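Local atomic coordinates of coenzyme F420-dependent N(5),N(10)-methenyltetrahydromethanopterin reductase-related protein (Desulfurobacterium thermolithotrophum DSM 11699, PDB entry 6HUZ), a protein that binds the iron-guanylylpyridinol cofactor of [Fe]-hydrogenase and, as a bacterial paralog of that enzyme, uses tetrahydrofolate derivatives as substrates. Residues L180-L183 and A184-G188; H326-L330 and V331-V335. One frame throughout, in Å; residues are numbered along the deposited sequence.

Contact 1. Residues L180-L183 and A184-G188; sequences LKKL and ATDTG. With EDO (1,2-ethanediol), chain F.
Lys182 and Asp186 sit one turn apart on helix 174-186. The lysine CB lies 3.8 Å from C1 of a bound 1,2-ethanediol. With CG opposite the backbone N (chi1 -172°), the chain leans toward the C-terminal turn, and Lys182 CG comes within 3.4 Å of Asp186 OD2. CD stands a little farther off; CE returns to 3.6 Å from Asp186 OD2. Bends at chi3 and chi4 (51° at the latter) then bring Lys182 NZ to 2.8 Å from Asp186 OD2, a salt bridge on the syn lone pair. Lys182 is modelled in two conformers, so the bridge holds for this one. Asp186 OD2 also accepts a hydrogen bond from His44 NE2, a second donor that probably helps to hold the carboxylate in place. In the backbone of the same turn, Asp186 N donates to Lys182 O at 2.7 Å.

Thr185 OG1 is 2.6 Å from the glycol O1, either being the possible donor, while Thr187 OG1 lies 2.8 Å from Leu183 O with Ala184 O also in reach. Leu183 packs on Phe39 of helix 32-41. Gly188, at positive phi (72°), directs its N to Thr185 O at 3.1 Å, and the N of the following residue bonds to Ala184 O. Gly188 is thus the C-prime residue of a Schellman motif, ending the helix of the beta-alpha-beta unit formed with strands 158-163 and 190-195.

Contact 2. Residues H326-L330 and V331-V335; sequences HMEDL and VGDDV
Glu328 and Asp333 lay their carboxylates alongside each other across Gly332, the N-cap of helix 333-345, where the chain turns from helix 320-331 into it. Both side chains point the same way, their carboxylate planes only 15° apart. The bend of Glu328 at chi2 (-72°) brings Glu328 OE2 within 2.5 Å of Asp333 OD1. Two oxygens at this range imply that one acid probably holds a proton. Tyr315 OH of the second subunit is hydrogen-bonded to Asp333 OD1, and Lys337 forms a salt bridge with OD2. Glu328 also packs on that Tyr315. Were Glu328 replaced by alanine, Asp333 OD1 would probably lose the oxygen with which it seems to share a proton, and a gap would be likely to open beside that tyrosine.

Met327 and Val331 run side by side, with Met327 CE 4.0 Å from Val331 CG2, while Met327 also packs on Met327 of the second subunit. Val331 N donates to Met327 O at 2.8 Å. Gly332 turns the chain at positive phi (89°), where a side chain would jam against the carbonyl O of Val331. Its N makes a weak bond to Glu328 O, and Gly332 CA approaches that Glu328 O to 3.3 Å in a CH...O contact.

Both contacts are local, each within one unbroken stretch, so neither closes a long loop; along the chain contact 1 is complete before contact 2 begins, and they neither nest nor cross. From the N terminus, the chain passes through the six-stranded parallel sheet and then strand 158-163 before reaching 180-188, where contact 1 ends the helix leading into strand 190-195. The helical part of the chain, from 196 onward, follows before 326-335, where contact 2 turns one helix into the next and meets the second subunit. Their centres are 39 Å apart and their nearest atoms about 22 Å apart, so the two do not touch.

Contact 1. Residues L180-L183 and A184-G188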
# COMPACT_ATOMS: atom_id res chain seq x y z
N LEU A 180 11.87 -18.63 -22.75
CA LEU A 180 12.05 -18.48 -21.31
C LEU A 180 11.23 -19.51 -20.58
O LEU A 180 11.74 -20.18 -19.68
CB LEU A 180 11.67 -17.06 -20.88
CG LEU A 180 12.49 -15.96 -21.58
CD1 LEU A 180 12.18 -14.60 -21.01
CD2 LEU A 180 13.99 -16.25 -21.48
N LYS A 181 9.96 -19.68 -20.99
CA LYS A 181 9.08 -20.69 -20.40
C LYS A 181 9.75 -22.07 -20.49
O LYS A 181 9.67 -22.85 -19.54
CB LYS A 181 7.73 -20.74 -21.12
CG LYS A 181 6.78 -19.65 -20.71
CD LYS A 181 5.56 -19.59 -21.63
CE LYS A 181 4.61 -20.76 -21.45
NZ LYS A 181 3.40 -20.62 -22.31
N LYS A 182 10.39 -22.38 -21.64
CA LYS A 182 11.07 -23.67 -21.85
C LYS A 182 12.26 -23.80 -20.89
O LYS A 182 12.42 -24.85 -20.27
CB LYS A 182 11.49 -23.82 -23.32
CG LYS A 182 12.03 -25.20 -23.66
CD LYS A 182 12.04 -25.45 -25.17
CE LYS A 182 13.19 -26.32 -25.64
NZ LYS A 182 13.31 -27.59 -24.87
N LEU A 183 13.08 -22.74 -20.73
CA LEU A 183 14.21 -22.81 -19.79
C LEU A 183 13.67 -23.22 -18.41
O LEU A 183 14.26 -24.09 -17.76
CB LEU A 183 14.99 -21.48 -19.72
CG LEU A 183 15.86 -21.19 -20.93
CD1 LEU A 183 16.58 -19.85 -20.81
CD2 LEU A 183 16.87 -22.30 -21.18
N ALA A 184 12.53 -22.63 -17.99
CA ALA A 184 11.90 -22.94 -16.72
C ALA A 184 11.37 -24.38 -16.66
O ALA A 184 11.78 -25.16 -15.79
CB ALA A 184 10.76 -21.96 -16.44
N THR A 185 10.49 -24.77 -17.59
CA THR A 185 9.95 -26.14 -17.57
C THR A 185 11.05 -27.22 -17.83
O THR A 185 11.00 -28.29 -17.23
CB THR A 185 8.72 -26.28 -18.50
OG1 THR A 185 9.14 -26.08 -19.85
CG2 THR A 185 7.59 -25.30 -18.15
N ASP A 186 12.07 -26.93 -18.66
CA ASP A 186 13.14 -27.91 -18.90
C ASP A 186 13.90 -28.20 -17.63
O ASP A 186 14.47 -29.28 -17.51
CB ASP A 186 14.16 -27.43 -19.96
CG ASP A 186 13.65 -27.60 -21.38
OD1 ASP A 186 12.51 -28.08 -21.54
OD2 ASP A 186 14.40 -27.25 -22.33
N THR A 187 13.92 -27.24 -16.67
CA THR A 187 14.67 -27.43 -15.42
C THR A 187 13.77 -27.78 -14.23
O THR A 187 14.22 -27.70 -13.08
CB THR A 187 15.58 -26.20 -15.20
OG1 THR A 187 14.83 -25.00 -15.17
CG2 THR A 187 16.65 -26.10 -16.28
N GLY A 188 12.53 -28.19 -14.54
CA GLY A 188 11.52 -28.58 -13.56
C GLY A 188 10.94 -27.43 -12.76
O GLY A 188 10.37 -27.66 -11.69
C1 EDO F . 7.82 -24.62 -23.00
O1 EDO F . 7.62 -24.79 -21.59
C2 EDO F . 7.65 -23.14 -23.37
O2 EDO F . 7.88 -22.89 -24.75

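Contact 2. Residues H326-L330 and V331-V335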
# COMPACT_ATOMS: atom_id res chain seq x y z
N HIS A 326 -4.28 11.47 -16.16
CA HIS A 326 -4.31 12.91 -16.39
C HIS A 326 -3.01 13.38 -17.01
O HIS A 326 -3.02 14.16 -17.96
CB HIS A 326 -4.56 13.66 -15.08
CG HIS A 326 -6.01 13.82 -14.74
ND1 HIS A 326 -6.69 12.88 -13.98
CD2 HIS A 326 -6.88 14.81 -15.08
CE1 HIS A 326 -7.94 13.32 -13.88
NE2 HIS A 326 -8.09 14.48 -14.52
N MET A 327 -1.88 12.94 -16.44
CA MET A 327 -0.55 13.30 -16.95
C MET A 327 -0.39 12.83 -18.40
O MET A 327 0.07 13.61 -19.24
CB MET A 327 0.54 12.68 -16.08
CG MET A 327 0.82 13.50 -14.86
SD MET A 327 1.56 15.09 -15.31
CE MET A 327 3.25 14.59 -15.44
N GLU A 328 -0.77 11.57 -18.69
CA GLU A 328 -0.68 11.03 -20.06
C GLU A 328 -1.50 11.90 -21.03
O GLU A 328 -1.07 12.13 -22.15
CB GLU A 328 -1.22 9.59 -20.13
CG GLU A 328 -0.29 8.52 -19.57
CD GLU A 328 0.94 8.20 -20.39
OE1 GLU A 328 1.06 8.72 -21.52
OE2 GLU A 328 1.80 7.44 -19.89
N ASP A 329 -2.70 12.36 -20.60
CA ASP A 329 -3.58 13.19 -21.43
C ASP A 329 -3.01 14.60 -21.63
O ASP A 329 -3.19 15.20 -22.68
CB ASP A 329 -4.98 13.32 -20.79
CG ASP A 329 -5.85 12.09 -20.90
OD1 ASP A 329 -5.58 11.24 -21.78
OD2 ASP A 329 -6.80 11.97 -20.10
N LEU A 330 -2.36 15.12 -20.60
CA LEU A 330 -1.79 16.47 -20.60
C LEU A 330 -0.41 16.57 -21.31
O LEU A 330 -0.20 17.45 -22.16
CB LEU A 330 -1.67 16.88 -19.12
CG LEU A 330 -1.23 18.29 -18.80
CD1 LEU A 330 -2.14 19.32 -19.46
CD2 LEU A 330 -1.25 18.51 -17.31
N VAL A 331 0.51 15.68 -21.00
CA VAL A 331 1.85 15.77 -21.61
C VAL A 331 2.32 14.59 -22.42
O VAL A 331 3.36 14.71 -23.06
CB VAL A 331 2.90 16.11 -20.52
CG1 VAL A 331 2.67 17.51 -19.96
CG2 VAL A 331 2.89 15.08 -19.39
N GLY A 332 1.60 13.46 -22.41
CA GLY A 332 2.04 12.30 -23.16
C GLY A 332 2.96 11.41 -22.36
O GLY A 332 3.47 11.80 -21.30
N ASP A 333 3.20 10.20 -22.89
CA ASP A 333 3.99 9.13 -22.27
C ASP A 333 5.46 9.35 -22.08
O ASP A 333 5.98 9.03 -21.01
CB ASP A 333 3.84 7.83 -23.05
CG ASP A 333 4.29 6.66 -22.21
OD1 ASP A 333 3.69 6.43 -21.15
OD2 ASP A 333 5.26 5.99 -22.60
N ASP A 334 6.13 9.84 -23.12
CA ASP A 334 7.57 10.08 -23.08
C ASP A 334 7.82 11.03 -21.94
O ASP A 334 8.69 10.78 -21.11
CB ASP A 334 8.08 10.66 -24.41
CG ASP A 334 7.40 10.05 -25.62
OD1 ASP A 334 7.86 8.98 -26.09
OD2 ASP A 334 6.40 10.63 -26.10
N VAL A 335 7.02 12.09 -21.88
CA VAL A 335 7.17 13.08 -20.82
C VAL A 335 6.88 12.42 -19.47
O VAL A 335 7.58 12.69 -18.50
CB VAL A 335 6.29 14.32 -21.08
CG1 VAL A 335 6.40 15.31 -19.92
CG2 VAL A 335 6.70 14.99 -22.39